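PDB 2W5E: serine protease p27 from Human astrovirus 1, which probably cleaves the viral polyprotein into its functional products, acting as a trypsin-like serine endopeptidase. Local coordinates for residues P10-V15 against A79-S84; G25-N30 against L75-R80; N30-A35 against T70-L75. All blocks are in the same frame, centred on the assembly; numbering follows the deposited sequence.

Contact 1. Residues P10-V15 against A79-S84; sequences PGALCV and ARLKLS
The buried carbonyl oxygen of Ala-79 is approached by two carbons of Ala-12: Ala-12 CA donates a CA-H...O contact to Ala-79 O at 3.3 Å with 139° at the hydrogen, and the Ala-12 methyl CB lies 3.5 Å from the same Ala-79 O. The contact belongs to the two-barrel, chymotrypsin-like fold of PA-clan peptidases. Residues 79-84 lie in the long connection from the last strand of the first barrel to the first strand of the second, and here that connection runs past the start of strand 13-18. Ala-79 O has no conventional hydrogen-bond donor, so the C-H contact is probably a modest electrostatic compensation.

Around this oxygen the packing is methyl against methyl and against backbone. Ala-79 CB approaches Ala-12 N at 3.8 Å and stands 4.0 Å from Ala-12 CB. Residues 10-12 form a short 3-10 turn, secured by Leu-13 N to Pro-10 O at 3.1 Å, which turns the Ala-12 methyl toward the connection. Outside the two segments, Gly-11 O accepts a hydrogen bond from Tyr-49 OH, and Ala-12 and Leu-81 both share backbone hydrogen bonds with Phe-27. Strand 21-28 therefore holds both sides of the contact at a common residue.

Leu-81 completes the apolar part. With CG anti to its carbonyl carbon (chi1 -59°), the branch point comes near the turn, putting Leu-81 CG at 3.7 Å and Leu-81 CD2 at 3.8 Å from Ala-12 CB.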
loop_
_atom_site.group_PDB
_atom_site.type_symbol
_atom_site.label_atom_id
_atom_site.label_comp_id
_atom_site.label_asym_id
_atom_site.label_seq_id
_atom_site.Cartn_x
_atom_site.Cartn_y
_atom_site.Cartn_z
ATOM N N PRO A 10 -9.613 -8.805 9.029
ATOM C CA PRO A 10 -10.358 -10.069 9.001
ATOM C C PRO A 10 -9.649 -11.168 8.201
ATOM O O PRO A 10 -9.907 -12.351 8.428
ATOM C CB PRO A 10 -11.684 -9.691 8.335
ATOM C CG PRO A 10 -11.759 -8.178 8.435
ATOM C CD PRO A 10 -10.345 -7.731 8.333
ATOM N N GLY A 11 -8.761 -10.769 7.287
ATOM C CA GLY A 11 -7.910 -11.701 6.543
ATOM C C GLY A 11 -6.898 -12.442 7.403
ATOM O O GLY A 11 -6.256 -13.383 6.938
ATOM N N ALA A 12 -6.756 -12.021 8.658
ATOM C CA ALA A 12 -5.874 -12.691 9.603
ATOM C C ALA A 12 -6.602 -13.786 10.388
ATOM O O ALA A 12 -6.023 -14.385 11.285
ATOM C CB ALA A 12 -5.235 -11.686 10.560
ATOM N N LEU A 13 -7.864 -14.028 10.041
ATOM C CA LEU A 13 -8.686 -15.034 10.717
ATOM C C LEU A 13 -8.785 -16.336 9.927
ATOM O O LEU A 13 -8.767 -16.334 8.699
ATOM C CB LEU A 13 -10.098 -14.488 10.969
ATOM C CG LEU A 13 -10.264 -13.274 11.890
ATOM C CD1 LEU A 13 -11.738 -12.923 12.035
ATOM C CD2 LEU A 13 -9.641 -13.541 13.248
ATOM N N CYS A 14 -8.912 -17.445 10.648
ATOM C CA CYS A 14 -9.255 -18.721 10.036
ATOM C C CYS A 14 -10.249 -19.461 10.931
ATOM O O CYS A 14 -10.545 -19.022 12.046
ATOM C CB CYS A 14 -8.000 -19.573 9.772
ATOM S SG CYS A 14 -7.064 -20.060 11.234
ATOM N N VAL A 15 -10.766 -20.577 10.436
ATOM C CA VAL A 15 -11.673 -21.413 11.226
ATOM C C VAL A 15 -10.962 -22.716 11.589
ATOM O O VAL A 15 -10.349 -23.350 10.729
ATOM C CB VAL A 15 -13.006 -21.671 10.471
ATOM C CG1 VAL A 15 -13.892 -22.673 11.220
ATOM C CG2 VAL A 15 -13.761 -20.357 10.256
ATOM N N ALA A 79 -2.933 -11.627 5.808
ATOM C CA ALA A 79 -2.681 -10.762 6.958
ATOM C C ALA A 79 -2.341 -11.584 8.187
ATOM O O ALA A 79 -2.789 -12.726 8.330
ATOM C CB ALA A 79 -3.895 -9.873 7.244
ATOM N N ARG A 80 -1.532 -10.995 9.063
ATOM C CA ARG A 80 -1.212 -11.577 10.356
ATOM C C ARG A 80 -1.333 -10.492 11.409
ATOM O O ARG A 80 -1.253 -9.296 11.100
ATOM C CB ARG A 80 0.207 -12.139 10.382
ATOM C CG ARG A 80 0.492 -13.244 9.382
ATOM C CD ARG A 80 1.980 -13.565 9.352
ATOM N NE ARG A 80 2.280 -14.663 8.437
ATOM C CZ ARG A 80 2.405 -14.540 7.117
ATOM N NH1 ARG A 80 2.267 -13.355 6.525
ATOM N NH2 ARG A 80 2.677 -15.609 6.383
ATOM N N LEU A 81 -1.501 -10.915 12.654
ATOM C CA LEU A 81 -1.655 -9.989 13.760
ATOM C C LEU A 81 -0.388 -9.915 14.597
ATOM O O LEU A 81 0.237 -10.931 14.893
ATOM C CB LEU A 81 -2.856 -10.385 14.628
ATOM C CG LEU A 81 -4.235 -10.456 13.953
ATOM C CD1 LEU A 81 -5.304 -10.869 14.949
ATOM C CD2 LEU A 81 -4.610 -9.135 13.274
ATOM N N LYS A 82 -0.014 -8.698 14.966
ATOM C CA LYS A 82 1.116 -8.479 15.858
ATOM C C LYS A 82 0.629 -8.191 17.273
ATOM O O LYS A 82 -0.508 -7.765 17.472
ATOM C CB LYS A 82 2.012 -7.351 15.328
ATOM C CG LYS A 82 2.857 -7.773 14.127
ATOM C CD LYS A 82 3.783 -6.663 13.632
ATOM C CE LYS A 82 3.110 -5.780 12.582
ATOM N NZ LYS A 82 4.096 -4.917 11.852
ATOM N N LEU A 83 1.482 -8.457 18.256
ATOM C CA LEU A 83 1.156 -8.148 19.643
ATOM C C LEU A 83 1.498 -6.699 19.967
ATOM O O LEU A 83 2.346 -6.092 19.307
ATOM C CB LEU A 83 1.870 -9.104 20.600
ATOM C CG LEU A 83 1.090 -10.370 20.965
ATOM C CD1 LEU A 83 1.057 -11.363 19.815
ATOM C CD2 LEU A 83 1.704 -11.004 22.185
ATOM N N SER A 84 0.828 -6.146 20.973
ATOM C CA SER A 84 1.039 -4.747 21.331
ATOM C C SER A 84 2.272 -4.548 22.198
ATOM O O SER A 84 2.545 -5.338 23.106
ATOM C CB SER A 84 -0.181 -4.159 22.034
ATOM O OG SER A 84 0.078 -2.810 22.394
#

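Contact 2. Residues G25-N30 against L75-R80; sequences GFFSGN and LHPTAR. With CD (cadmium ion), chain B.
Pro-77 CB sits squarely over one face of the Phe-27 ring, 3.7 Å from the centroid and only 9° off the ring normal, a well-formed CH-pi contact. Leu-75 approaches the same ring differently: its CD2 methyl lies at the edge, in the ring plane, 3.9 Å from Phe-27 CE1. The ring is thus bounded on a face and on an edge by two residues of one extended run of chain. Turned to the side of its backbone N (chi1 -58°), Phe-27 CG carries the ring from strand 21-28 across to Pro-77.

Arg-80 adds a second group of contacts. Its CG packs at 3.9 Å against Phe-27 CB, and Arg-80 CA makes a bent CA-H...O contact with Phe-27 O, 3.4 Å between CA and O. From CG to NE the chain is extended and runs alongside the strand end, where Arg-80 NE gives a weak hydrogen bond to Gly-29 O (3.3 Å, 125° at the hydrogen). Gly-29 O lies at the edge of the guanidinium, while Pro-77 CG rests 3.7 Å above its plane toward the rim, so one proline ring meets both flat groups.

Farther out, Tyr-49 meets the Phe-27 ring edge-to-face, and Tyr-135 of a neighbouring subunit forms a cation-pi pair with Arg-80. His-76 ND1 binds a cadmium ion at 2.0 Å, with His-4 and His-6 from that neighbour's probable N-terminal histidine tag and Glu-50 of another subunit; the protease is a monomer, so this metal bridge probably reflects crystal assembly.

In the fold, residues 75-80 pack onto the first barrel, Leu-75 and Pro-77 touching both Phe-27 of strand 21-28 and Tyr-49 of strand 44-49, with Ile-32 of strand 31-35 against Phe-27.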
loop_
_atom_site.group_PDB
_atom_site.type_symbol
_atom_site.label_atom_id
_atom_site.label_comp_id
_atom_site.label_asym_id
_atom_site.label_seq_id
_atom_site.Cartn_x
_atom_site.Cartn_y
_atom_site.Cartn_z
ATOM N N GLY A 25 -9.506 -19.097 14.778
ATOM C CA GLY A 25 -8.065 -19.008 14.947
ATOM C C GLY A 25 -7.560 -17.735 14.286
ATOM O O GLY A 25 -8.274 -17.109 13.506
ATOM N N PHE A 26 -6.332 -17.348 14.597
ATOM C CA PHE A 26 -5.727 -16.202 13.927
ATOM C C PHE A 26 -4.231 -16.371 13.702
ATOM O O PHE A 26 -3.528 -16.986 14.507
ATOM C CB PHE A 26 -6.048 -14.889 14.665
ATOM C CG PHE A 26 -5.476 -14.806 16.049
ATOM C CD1 PHE A 26 -6.195 -15.277 17.146
ATOM C CD2 PHE A 26 -4.229 -14.228 16.264
ATOM C CE1 PHE A 26 -5.678 -15.180 18.432
ATOM C CE2 PHE A 26 -3.698 -14.133 17.549
ATOM C CZ PHE A 26 -4.422 -14.607 18.635
ATOM N N PHE A 27 -3.760 -15.800 12.598
ATOM C CA PHE A 27 -2.373 -15.914 12.192
ATOM C C PHE A 27 -1.527 -14.884 12.925
ATOM O O PHE A 27 -1.881 -13.696 12.991
ATOM C CB PHE A 27 -2.242 -15.753 10.670
ATOM C CG PHE A 27 -3.046 -16.753 9.877
ATOM C CD1 PHE A 27 -2.512 -17.999 9.555
ATOM C CD2 PHE A 27 -4.332 -16.447 9.444
ATOM C CE1 PHE A 27 -3.254 -18.933 8.818
ATOM C CE2 PHE A 27 -5.078 -17.368 8.710
ATOM C CZ PHE A 27 -4.538 -18.616 8.397
ATOM N N SER A 28 -0.422 -15.359 13.491
ATOM C CA SER A 28 0.558 -14.512 14.161
ATOM C C SER A 28 1.924 -15.181 14.046
ATOM O O SER A 28 2.097 -16.345 14.438
ATOM C CB SER A 28 0.186 -14.298 15.626
ATOM O OG SER A 28 1.065 -13.377 16.247
ATOM N N GLY A 29 2.888 -14.445 13.498
ATOM C CA GLY A 29 4.180 -15.019 13.137
ATOM C C GLY A 29 3.984 -16.193 12.197
ATOM O O GLY A 29 3.284 -16.079 11.190
ATOM N N ASN A 30 4.586 -17.327 12.546
ATOM C CA ASN A 30 4.423 -18.563 11.781
ATOM C C ASN A 30 3.362 -19.488 12.393
ATOM O O ASN A 30 3.271 -20.667 12.047
ATOM C CB ASN A 30 5.773 -19.291 11.666
ATOM C CG ASN A 30 5.747 -20.428 10.657
ATOM O OD1 ASN A 30 5.304 -20.260 9.515
ATOM N ND2 ASN A 30 6.218 -21.602 11.081
ATOM N N LEU A 75 -0.295 -22.781 3.276
ATOM C CA LEU A 75 -1.272 -21.762 3.674
ATOM C C LEU A 75 -0.592 -20.394 3.787
ATOM O O LEU A 75 0.196 -20.157 4.701
ATOM C CB LEU A 75 -1.958 -22.139 4.999
ATOM C CG LEU A 75 -3.062 -21.243 5.600
ATOM C CD1 LEU A 75 -3.895 -20.540 4.544
ATOM C CD2 LEU A 75 -3.963 -22.044 6.529
ATOM N N HIS A 76 -0.922 -19.506 2.855
ATOM C CA HIS A 76 -0.295 -18.185 2.773
ATOM C C HIS A 76 -1.336 -17.107 3.090
ATOM O O HIS A 76 -2.054 -16.656 2.189
ATOM C CB HIS A 76 0.337 -17.960 1.384
ATOM C CG HIS A 76 1.228 -19.080 0.927
ATOM N ND1 HIS A 76 1.358 -19.437 -0.402
ATOM C CD2 HIS A 76 2.025 -19.923 1.625
ATOM C CE1 HIS A 76 2.191 -20.461 -0.494
ATOM N NE2 HIS A 76 2.614 -20.771 0.718
ATOM N N PRO A 77 -1.442 -16.713 4.379
ATOM C CA PRO A 77 -2.480 -15.775 4.785
ATOM C C PRO A 77 -2.176 -14.372 4.278
ATOM O O PRO A 77 -1.013 -14.000 4.157
ATOM C CB PRO A 77 -2.409 -15.812 6.316
ATOM C CG PRO A 77 -1.015 -16.180 6.620
ATOM C CD PRO A 77 -0.585 -17.106 5.512
ATOM N N THR A 78 -3.226 -13.614 3.986
ATOM C CA THR A 78 -3.093 -12.258 3.460
ATOM C C THR A 78 -2.760 -11.231 4.546
ATOM O O THR A 78 -2.361 -10.104 4.240
ATOM C CB THR A 78 -4.379 -11.822 2.759
ATOM O OG1 THR A 78 -5.462 -11.867 3.699
ATOM C CG2 THR A 78 -4.677 -12.738 1.574
ATOM N N ALA A 79 -2.933 -11.627 5.808
ATOM C CA ALA A 79 -2.681 -10.762 6.958
ATOM C C ALA A 79 -2.341 -11.584 8.187
ATOM O O ALA A 79 -2.789 -12.726 8.330
ATOM C CB ALA A 79 -3.895 -9.873 7.244
ATOM N N ARG A 80 -1.532 -10.995 9.063
ATOM C CA ARG A 80 -1.212 -11.577 10.356
ATOM C C ARG A 80 -1.333 -10.492 11.409
ATOM O O ARG A 80 -1.253 -9.296 11.100
ATOM C CB ARG A 80 0.207 -12.139 10.382
ATOM C CG ARG A 80 0.492 -13.244 9.382
ATOM C CD ARG A 80 1.980 -13.565 9.352
ATOM N NE ARG A 80 2.280 -14.663 8.437
ATOM C CZ ARG A 80 2.405 -14.540 7.117
ATOM N NH1 ARG A 80 2.267 -13.355 6.525
ATOM N NH2 ARG A 80 2.677 -15.609 6.383
HETATM CD CD CD B . 0.631 -18.770 -2.183
#

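Contact 3. Residues N30-A35 against T70-L75; sequences NDIVTA and TCPGDL
The flat peptide group of Asn-30 accepts a hydrogen bond from Cys-71: Cys-71 N, tilted 20° from the carbonyl plane, lies 3.1 Å from Asn-30 O, with a nearly straight N-H...O angle of 162°. Cys-71 CB lies 3.4 Å from the same Asn-30 O. The Asn-30 carboxamide touches more loosely, its ND2 lying 4.4 Å from the Thr-70 methyl CG2. A second flat group, the Asp-31 carboxylate, brings OD1 to 4.1 Å from Thr-70 CA, while its OD2 forms a salt bridge with Arg-59.

These contacts surround one antiparallel, non-hydrogen-bonded pair, Asp-31 with Thr-70, where strands 31-35 and 66-70 meet in the first barrel of the chymotrypsin-like fold. Beyond that pair the chain leaves the sheet and enters a type I turn, Pro-72 to Leu-75, closed by Leu-75 N to Pro-72 O at 3.1 Å. Ile-32 spans the departure point: its CD1 reaches Pro-72 CD at 4.0 Å, the two side chains crossing at about a right angle.

Chemically, then, one main-chain hydrogen bond between these segments ties the strand end, and Ile-32 with Ile-69 continues the pairing; apolar carbons fill in around Cys-71 and Pro-72, and the aspartate's charge is probably balanced through Arg-59 on strand 52-60.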
loop_
_atom_site.group_PDB
_atom_site.type_symbol
_atom_site.label_atom_id
_atom_site.label_comp_id
_atom_site.label_asym_id
_atom_site.label_seq_id
_atom_site.Cartn_x
_atom_site.Cartn_y
_atom_site.Cartn_z
ATOM N N ASN A 30 4.586 -17.327 12.546
ATOM C CA ASN A 30 4.423 -18.563 11.781
ATOM C C ASN A 30 3.362 -19.488 12.393
ATOM O O ASN A 30 3.271 -20.667 12.047
ATOM C CB ASN A 30 5.773 -19.291 11.666
ATOM C CG ASN A 30 5.747 -20.428 10.657
ATOM O OD1 ASN A 30 5.304 -20.260 9.515
ATOM N ND2 ASN A 30 6.218 -21.602 11.081
ATOM N N ASP A 31 2.548 -18.940 13.291
ATOM C CA ASP A 31 1.563 -19.732 14.017
ATOM C C ASP A 31 0.121 -19.402 13.658
ATOM O O ASP A 31 -0.168 -18.364 13.059
ATOM C CB ASP A 31 1.740 -19.542 15.522
ATOM C CG ASP A 31 2.969 -20.240 16.063
ATOM O OD1 ASP A 31 3.269 -21.377 15.632
ATOM O OD2 ASP A 31 3.628 -19.647 16.943
ATOM N N ILE A 32 -0.769 -20.322 14.028
ATOM C CA ILE A 32 -2.187 -20.048 14.154
ATOM C C ILE A 32 -2.489 -20.150 15.652
ATOM O O ILE A 32 -2.209 -21.180 16.285
ATOM C CB ILE A 32 -3.048 -21.044 13.344
ATOM C CG1 ILE A 32 -2.704 -20.960 11.852
ATOM C CG2 ILE A 32 -4.540 -20.796 13.593
ATOM C CD1 ILE A 32 -3.306 -22.062 10.988
ATOM N N VAL A 33 -3.035 -19.073 16.214
ATOM C CA VAL A 33 -3.329 -18.994 17.644
ATOM C C VAL A 33 -4.831 -19.178 17.872
ATOM O O VAL A 33 -5.646 -18.648 17.116
ATOM C CB VAL A 33 -2.854 -17.636 18.254
ATOM C CG1 VAL A 33 -2.960 -17.646 19.780
ATOM C CG2 VAL A 33 -1.416 -17.316 17.837
ATOM N N THR A 34 -5.185 -19.945 18.902
ATOM C CA THR A 34 -6.592 -20.124 19.294
ATOM C C THR A 34 -6.708 -20.399 20.799
ATOM O O THR A 34 -5.707 -20.351 21.517
ATOM C CB THR A 34 -7.303 -21.217 18.438
ATOM O OG1 THR A 34 -8.722 -21.157 18.639
ATOM C CG2 THR A 34 -6.784 -22.627 18.770
ATOM N N ALA A 35 -7.927 -20.654 21.272
ATOM C CA ALA A 35 -8.158 -21.028 22.669
ATOM C C ALA A 35 -7.906 -22.523 22.853
ATOM O O ALA A 35 -8.176 -23.317 21.951
ATOM C CB ALA A 35 -9.577 -20.668 23.094
ATOM N N THR A 70 1.158 -24.807 14.301
ATOM C CA THR A 70 2.064 -24.489 13.193
ATOM C C THR A 70 1.256 -24.212 11.922
ATOM O O THR A 70 0.439 -25.040 11.509
ATOM C CB THR A 70 3.100 -25.627 12.971
ATOM O OG1 THR A 70 3.880 -25.797 14.161
ATOM C CG2 THR A 70 4.032 -25.315 11.800
ATOM N N CYS A 71 1.446 -23.033 11.326
ATOM C CA CYS A 71 0.766 -22.715 10.071
ATOM C C CYS A 71 1.270 -23.644 8.973
ATOM O O CYS A 71 2.483 -23.779 8.791
ATOM C CB CYS A 71 0.959 -21.250 9.659
ATOM S SG CYS A 71 -0.014 -20.763 8.208
ATOM N N PRO A 72 0.343 -24.314 8.262
ATOM C CA PRO A 72 0.708 -25.158 7.125
ATOM C C PRO A 72 1.565 -24.400 6.111
ATOM O O PRO A 72 1.317 -23.219 5.853
ATOM C CB PRO A 72 -0.645 -25.523 6.516
ATOM C CG PRO A 72 -1.580 -25.482 7.658
ATOM C CD PRO A 72 -1.111 -24.343 8.516
ATOM N N GLY A 73 2.557 -25.088 5.551
ATOM C CA GLY A 73 3.513 -24.480 4.624
ATOM C C GLY A 73 2.896 -23.931 3.352
ATOM O O GLY A 73 3.419 -22.980 2.765
ATOM N N ASP A 74 1.784 -24.527 2.933
ATOM C CA ASP A 74 1.067 -24.100 1.732
ATOM C C ASP A 74 -0.069 -23.097 2.002
ATOM O O ASP A 74 -0.723 -22.633 1.065
ATOM C CB ASP A 74 0.549 -25.316 0.946
ATOM C CG ASP A 74 -0.298 -26.267 1.794
ATOM O OD1 ASP A 74 -0.148 -26.302 3.037
ATOM O OD2 ASP A 74 -1.116 -26.996 1.197
ATOM N N LEU A 75 -0.295 -22.781 3.276
ATOM C CA LEU A 75 -1.272 -21.762 3.674
ATOM C C LEU A 75 -0.592 -20.394 3.787
ATOM O O LEU A 75 0.196 -20.157 4.701
ATOM C CB LEU A 75 -1.958 -22.139 4.999
ATOM C CG LEU A 75 -3.062 -21.243 5.600
ATOM C CD1 LEU A 75 -3.895 -20.540 4.544
ATOM C CD2 LEU A 75 -3.963 -22.044 6.529
#

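The three contacts follow the chain that leaves the first barrel. Contact 3 comes where strand 66-70 ends, contact 2 continues along residues 75-80, and contact 1 takes over at residues 79-84 on the way to strand 91-98. Their partners lie on or at the ends of strands 31-35, 21-28 and 13-18, consecutive neighbours in the same sheet, met in reverse sequence order. Centres of contacts 1 and 2, and of 2 and 3, lie about 6 Å apart; those of 1 and 3, about 11 Å. The exiting chain thus packs along the barrel whose connecting segments bear His-37 and Asp-65, before entering the barrel that supplies Ser-127.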